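Local coordinates for protein ionotropic glutamate receptor bacterial homologue (Nostoc punctiforme, PDB 2PYY) that binds L-glutamate between two lobes as the ligand-binding core of a bacterial ionotropic glutamate receptor homologue, where it probably controls channel gating, at residues B[24-37]-B[207-221]. Residues are numbered along the deposited sequence; the frame is centred on the assembly and turned at random.
Sequences SGFSIDLWRSIATQ and LKENGTYQSLYDKWF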
loop_
_atom_site.group_PDB
_atom_site.type_symbol
_atom_site.label_atom_id
_atom_site.label_comp_id
_atom_site.label_asym_id
_atom_site.label_seq_id
_atom_site.Cartn_x
_atom_site.Cartn_y
_atom_site.Cartn_z
ATOM N N SER B 24 4.667 5.486 24.698
ATOM C CA SER B 24 4.084 4.192 25.025
ATOM C C SER B 24 3.202 3.711 23.874
ATOM O O SER B 24 3.071 4.390 22.849
ATOM C CB SER B 24 3.239 4.298 26.302
ATOM O OG SER B 24 2.753 3.008 26.666
ATOM N N GLY B 25 2.587 2.548 24.056
ATOM C CA GLY B 25 1.726 2.025 23.017
ATOM C C GLY B 25 2.154 0.645 22.584
ATOM O O GLY B 25 3.214 0.145 22.972
ATOM N N PHE B 26 1.326 0.026 21.755
ATOM C CA PHE B 26 1.632 -1.312 21.285
ATOM C C PHE B 26 2.967 -1.417 20.544
ATOM O O PHE B 26 3.778 -2.285 20.844
ATOM C CB PHE B 26 0.510 -1.824 20.388
ATOM C CG PHE B 26 0.799 -3.156 19.773
ATOM C CD1 PHE B 26 0.615 -4.331 20.499
ATOM C CD2 PHE B 26 1.235 -3.235 18.454
ATOM C CE1 PHE B 26 0.859 -5.573 19.906
ATOM C CE2 PHE B 26 1.480 -4.459 17.851
ATOM C CZ PHE B 26 1.290 -5.636 18.578
ATOM N N SER B 27 3.204 -0.546 19.568
ATOM C CA SER B 27 4.464 -0.634 18.839
ATOM C C SER B 27 5.665 -0.306 19.707
ATOM O O SER B 27 6.729 -0.911 19.543
ATOM C CB SER B 27 4.460 0.274 17.614
ATOM O OG SER B 27 3.353 -0.040 16.781
ATOM N N ILE B 28 5.511 0.664 20.605
ATOM C CA ILE B 28 6.594 1.010 21.519
ATOM C C ILE B 28 6.971 -0.245 22.340
ATOM O O ILE B 28 8.149 -0.586 22.470
ATOM C CB ILE B 28 6.175 2.185 22.481
ATOM C CG1 ILE B 28 5.934 3.460 21.663
ATOM C CG2 ILE B 28 7.295 2.495 23.486
ATOM C CD1 ILE B 28 7.141 3.888 20.829
ATOM N N ASP B 29 5.975 -0.942 22.886
ATOM C CA ASP B 29 6.256 -2.158 23.676
ATOM C C ASP B 29 6.817 -3.299 22.832
ATOM O O ASP B 29 7.719 -4.025 23.256
ATOM C CB ASP B 29 4.996 -2.667 24.391
ATOM C CG ASP B 29 4.512 -1.712 25.466
ATOM O OD1 ASP B 29 5.309 -0.854 25.898
ATOM O OD2 ASP B 29 3.346 -1.830 25.884
ATOM N N LEU B 30 6.273 -3.466 21.631
ATOM C CA LEU B 30 6.754 -4.530 20.756
ATOM C C LEU B 30 8.213 -4.286 20.362
ATOM O O LEU B 30 9.040 -5.192 20.436
ATOM C CB LEU B 30 5.884 -4.638 19.499
ATOM C CG LEU B 30 6.251 -5.776 18.549
ATOM C CD1 LEU B 30 6.060 -7.097 19.261
ATOM C CD2 LEU B 30 5.384 -5.712 17.302
ATOM N N TRP B 31 8.542 -3.071 19.938
ATOM C CA TRP B 31 9.922 -2.806 19.561
ATOM C C TRP B 31 10.884 -3.008 20.749
ATOM O O TRP B 31 11.955 -3.586 20.594
ATOM C CB TRP B 31 10.072 -1.389 19.010
ATOM C CG TRP B 31 11.503 -1.042 18.803
ATOM C CD1 TRP B 31 12.244 -0.151 19.526
ATOM C CD2 TRP B 31 12.406 -1.673 17.891
ATOM N NE1 TRP B 31 13.554 -0.194 19.125
ATOM C CE2 TRP B 31 13.679 -1.113 18.118
ATOM C CE3 TRP B 31 12.263 -2.651 16.894
ATOM C CZ2 TRP B 31 14.807 -1.510 17.403
ATOM C CZ3 TRP B 31 13.395 -3.046 16.179
ATOM C CH2 TRP B 31 14.646 -2.467 16.437
ATOM N N ARG B 32 10.502 -2.525 21.925
ATOM C CA ARG B 32 11.343 -2.675 23.109
ATOM C C ARG B 32 11.665 -4.148 23.367
ATOM O O ARG B 32 12.798 -4.484 23.678
ATOM C CB ARG B 32 10.646 -2.080 24.331
ATOM C CG ARG B 32 11.438 -2.186 25.629
ATOM C CD ARG B 32 10.565 -1.900 26.846
ATOM N NE ARG B 32 10.087 -0.510 26.879
ATOM C CZ ARG B 32 8.804 -0.166 26.933
ATOM N NH1 ARG B 32 7.869 -1.110 26.955
ATOM N NH2 ARG B 32 8.460 1.116 26.980
ATOM N N SER B 33 10.672 -5.028 23.220
ATOM C CA SER B 33 10.886 -6.461 23.444
ATOM C C SER B 33 11.818 -7.062 22.407
ATOM O O SER B 33 12.702 -7.860 22.722
ATOM C CB SER B 33 9.562 -7.230 23.401
ATOM O OG SER B 33 8.630 -6.694 24.313
ATOM N N ILE B 34 11.587 -6.684 21.157
ATOM C CA ILE B 34 12.392 -7.167 20.048
ATOM C C ILE B 34 13.839 -6.738 20.261
ATOM O O ILE B 34 14.760 -7.526 20.091
ATOM C CB ILE B 34 11.882 -6.583 18.718
ATOM C CG1 ILE B 34 10.460 -7.078 18.443
ATOM C CG2 ILE B 34 12.823 -6.947 17.598
ATOM C CD1 ILE B 34 9.830 -6.466 17.202
ATOM N N ALA B 35 14.022 -5.480 20.650
ATOM C CA ALA B 35 15.349 -4.922 20.880
ATOM C C ALA B 35 16.036 -5.545 22.088
ATOM O O ALA B 35 17.223 -5.853 22.049
ATOM C CB ALA B 35 15.251 -3.419 21.059
ATOM N N THR B 36 15.293 -5.717 23.170
ATOM C CA THR B 36 15.872 -6.301 24.365
ATOM C C THR B 36 16.293 -7.745 24.078
ATOM O O THR B 36 17.358 -8.190 24.507
ATOM C CB THR B 36 14.889 -6.232 25.532
ATOM O OG1 THR B 36 13.630 -6.744 25.113
ATOM C CG2 THR B 36 14.703 -4.793 25.985
ATOM N N GLN B 37 15.482 -8.463 23.310
ATOM C CA GLN B 37 15.797 -9.844 22.988
ATOM C C GLN B 37 17.000 -9.990 22.052
ATOM O O GLN B 37 17.711 -10.991 22.113
ATOM C CB GLN B 37 14.593 -10.519 22.358
ATOM C CG GLN B 37 14.730 -12.012 22.320
ATOM C CD GLN B 37 13.797 -12.638 21.323
ATOM O OE1 GLN B 37 12.606 -12.321 21.295
ATOM N NE2 GLN B 37 14.326 -13.538 20.493
ATOM N N LEU B 207 8.897 -14.058 19.953
ATOM C CA LEU B 207 7.956 -13.331 20.796
ATOM C C LEU B 207 6.540 -13.865 20.590
ATOM O O LEU B 207 5.742 -13.914 21.524
ATOM C CB LEU B 207 7.998 -11.827 20.486
ATOM C CG LEU B 207 9.225 -11.049 20.971
ATOM C CD1 LEU B 207 9.090 -9.577 20.588
ATOM C CD2 LEU B 207 9.346 -11.183 22.493
ATOM N N LYS B 208 6.219 -14.264 19.366
ATOM C CA LYS B 208 4.901 -14.807 19.090
ATOM C C LYS B 208 4.808 -16.224 19.653
ATOM O O LYS B 208 3.802 -16.586 20.254
ATOM C CB LYS B 208 4.639 -14.834 17.585
ATOM C CG LYS B 208 4.358 -13.464 16.962
ATOM C CD LYS B 208 4.519 -13.525 15.456
ATOM C CE LYS B 208 4.052 -12.250 14.780
ATOM N NZ LYS B 208 2.569 -12.089 14.831
ATOM N N GLU B 209 5.857 -17.018 19.456
ATOM C CA GLU B 209 5.875 -18.391 19.939
ATOM C C GLU B 209 5.835 -18.542 21.471
ATOM O O GLU B 209 5.216 -19.478 21.974
ATOM C CB GLU B 209 7.085 -19.131 19.345
ATOM C CG GLU B 209 6.917 -19.471 17.858
ATOM C CD GLU B 209 8.228 -19.808 17.143
ATOM O OE1 GLU B 209 9.116 -20.427 17.771
ATOM O OE2 GLU B 209 8.366 -19.468 15.940
ATOM N N ASN B 210 6.462 -17.636 22.220
ATOM C CA ASN B 210 6.434 -17.754 23.677
ATOM C C ASN B 210 5.255 -17.043 24.333
ATOM O O ASN B 210 5.148 -17.012 25.556
ATOM C CB ASN B 210 7.738 -17.250 24.305
ATOM C CG ASN B 210 7.987 -15.780 24.050
ATOM O OD1 ASN B 210 7.063 -14.970 24.011
ATOM N ND2 ASN B 210 9.247 -15.428 23.895
ATOM N N GLY B 211 4.370 -16.472 23.522
ATOM C CA GLY B 211 3.207 -15.791 24.071
ATOM C C GLY B 211 3.351 -14.299 24.312
ATOM O O GLY B 211 2.351 -13.602 24.505
ATOM N N THR B 212 4.580 -13.802 24.307
ATOM C CA THR B 212 4.809 -12.378 24.525
ATOM C C THR B 212 3.982 -11.493 23.587
ATOM O O THR B 212 3.345 -10.528 24.029
ATOM C CB THR B 212 6.294 -12.016 24.361
ATOM O OG1 THR B 212 7.066 -12.763 25.310
ATOM C CG2 THR B 212 6.507 -10.523 24.630
ATOM N N TYR B 213 3.986 -11.823 22.297
ATOM C CA TYR B 213 3.224 -11.045 21.310
ATOM C C TYR B 213 1.760 -11.005 21.730
ATOM O O TYR B 213 1.136 -9.941 21.854
ATOM C CB TYR B 213 3.313 -11.683 19.917
ATOM C CG TYR B 213 2.583 -10.884 18.867
ATOM C CD1 TYR B 213 3.217 -9.844 18.193
ATOM C CD2 TYR B 213 1.235 -11.122 18.597
ATOM C CE1 TYR B 213 2.532 -9.058 17.282
ATOM C CE2 TYR B 213 0.533 -10.341 17.689
ATOM C CZ TYR B 213 1.186 -9.305 17.032
ATOM O OH TYR B 213 0.504 -8.503 16.138
ATOM N N GLN B 214 1.231 -12.203 21.932
ATOM C CA GLN B 214 -0.142 -12.415 22.342
ATOM C C GLN B 214 -0.479 -11.518 23.539
ATOM O O GLN B 214 -1.485 -10.809 23.537
ATOM C CB GLN B 214 -0.308 -13.889 22.714
ATOM C CG GLN B 214 -1.437 -14.601 22.004
ATOM C CD GLN B 214 -2.758 -14.411 22.706
ATOM O OE1 GLN B 214 -3.313 -15.360 23.265
ATOM N NE2 GLN B 214 -3.274 -13.182 22.683
ATOM N N SER B 215 0.376 -11.540 24.556
ATOM C CA SER B 215 0.131 -10.739 25.753
ATOM C C SER B 215 0.141 -9.240 25.472
ATOM O O SER B 215 -0.652 -8.490 26.046
ATOM C CB SER B 215 1.162 -11.071 26.829
ATOM O OG SER B 215 1.093 -12.450 27.178
ATOM N N LEU B 216 1.033 -8.805 24.586
ATOM C CA LEU B 216 1.124 -7.395 24.237
ATOM C C LEU B 216 -0.133 -6.953 23.518
ATOM O O LEU B 216 -0.681 -5.884 23.801
ATOM C CB LEU B 216 2.335 -7.141 23.335
ATOM C CG LEU B 216 3.585 -6.553 24.008
ATOM C CD1 LEU B 216 3.893 -7.283 25.289
ATOM C CD2 LEU B 216 4.751 -6.617 23.033
ATOM N N TYR B 217 -0.588 -7.779 22.585
ATOM C CA TYR B 217 -1.782 -7.451 21.824
ATOM C C TYR B 217 -2.990 -7.291 22.737
ATOM O O TYR B 217 -3.759 -6.339 22.602
ATOM C CB TYR B 217 -2.084 -8.531 20.775
ATOM C CG TYR B 217 -3.358 -8.236 20.024
ATOM C CD1 TYR B 217 -3.366 -7.364 18.939
ATOM C CD2 TYR B 217 -4.574 -8.760 20.454
ATOM C CE1 TYR B 217 -4.553 -7.014 18.303
ATOM C CE2 TYR B 217 -5.764 -8.415 19.828
ATOM C CZ TYR B 217 -5.747 -7.540 18.754
ATOM O OH TYR B 217 -6.940 -7.169 18.172
ATOM N N ASP B 218 -3.150 -8.221 23.673
ATOM C CA ASP B 218 -4.293 -8.176 24.577
ATOM C C ASP B 218 -4.213 -6.988 25.531
ATOM O O ASP B 218 -5.228 -6.530 26.062
ATOM C CB ASP B 218 -4.397 -9.475 25.382
ATOM C CG ASP B 218 -4.738 -10.674 24.517
ATOM O OD1 ASP B 218 -5.489 -10.498 23.533
ATOM O OD2 ASP B 218 -4.273 -11.789 24.833
ATOM N N LYS B 219 -3.000 -6.494 25.744
ATOM C CA LYS B 219 -2.794 -5.356 26.625
ATOM C C LYS B 219 -3.300 -4.048 26.018
ATOM O O LYS B 219 -3.811 -3.187 26.731
ATOM C CB LYS B 219 -1.312 -5.202 26.952
ATOM C CG LYS B 219 -0.972 -3.906 27.665
ATOM C CD LYS B 219 0.533 -3.776 27.873
ATOM C CE LYS B 219 0.902 -2.493 28.612
ATOM N NZ LYS B 219 2.355 -2.232 28.557
ATOM N N TRP B 220 -3.169 -3.901 24.704
ATOM C CA TRP B 220 -3.593 -2.670 24.056
ATOM C C TRP B 220 -4.864 -2.741 23.234
ATOM O O TRP B 220 -5.406 -1.705 22.850
ATOM C CB TRP B 220 -2.476 -2.126 23.163
ATOM C CG TRP B 220 -1.263 -1.710 23.918
ATOM C CD1 TRP B 220 -0.160 -2.466 24.177
ATOM C CD2 TRP B 220 -1.052 -0.449 24.549
ATOM N NE1 TRP B 220 0.735 -1.750 24.935
ATOM C CE2 TRP B 220 0.214 -0.504 25.177
ATOM C CE3 TRP B 220 -1.807 0.731 24.645
ATOM C CZ2 TRP B 220 0.744 0.578 25.899
ATOM C CZ3 TRP B 220 -1.272 1.803 25.364
ATOM C CH2 TRP B 220 -0.010 1.713 25.976
ATOM N N PHE B 221 -5.350 -3.949 22.969
ATOM C CA PHE B 221 -6.545 -4.107 22.149
ATOM C C PHE B 221 -7.562 -5.087 22.724
ATOM O O PHE B 221 -7.314 -5.766 23.724
ATOM C CB PHE B 221 -6.156 -4.574 20.735
ATOM C CG PHE B 221 -5.177 -3.664 20.036
ATOM C CD1 PHE B 221 -3.802 -3.884 20.128
ATOM C CD2 PHE B 221 -5.634 -2.581 19.291
ATOM C CE1 PHE B 221 -2.893 -3.042 19.488
ATOM C CE2 PHE B 221 -4.741 -1.729 18.645
ATOM C CZ PHE B 221 -3.365 -1.958 18.743
#
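Helix 212-220 runs nearly antiparallel to helix 26-37, the axes 161° apart and 10.0 Å at closest approach, which sets F26 beside W220; I34 lies nearest L207, at the end of the preceding helix 197-209. The W220 indole lies with one face over the turn that starts helix 26-37: the N-cap residue G25 makes a CH-pi contact, its CA 3.5 Å from the centroid of the six-membered ring. In the ring plane, W220 NE1 donates to D29 OD2 (2.8 Å), while K219 NZ forms a salt bridge to the same oxygen (2.9 Å) from the opposite face of the carboxylate plane. The other oxygen, OD1, takes a salt bridge from R32, so two cations probably stabilise the charge of D29. Without the indole, as with an alanine at W220, D29 OD2 is likely to be left with K219 as its cross-helix partner. This pairing joins the last helix of the chain to the first of the lobe built round parallel strands 5-10, 42-47 and 64-66, as in the periplasmic-binding-protein fold. F26, its CG swung anti to the backbone N (chi1 175°), enters a hole formed by Y213, L216, Y217 and W220; the F26 edge points at the face of Y213, offset, and F221 turns an edge toward the face of F26. Farther along, L216 CD2 packs on L30 CA (3.7 Å), and L207 sets CD1 against I34 CG1 (3.6 Å).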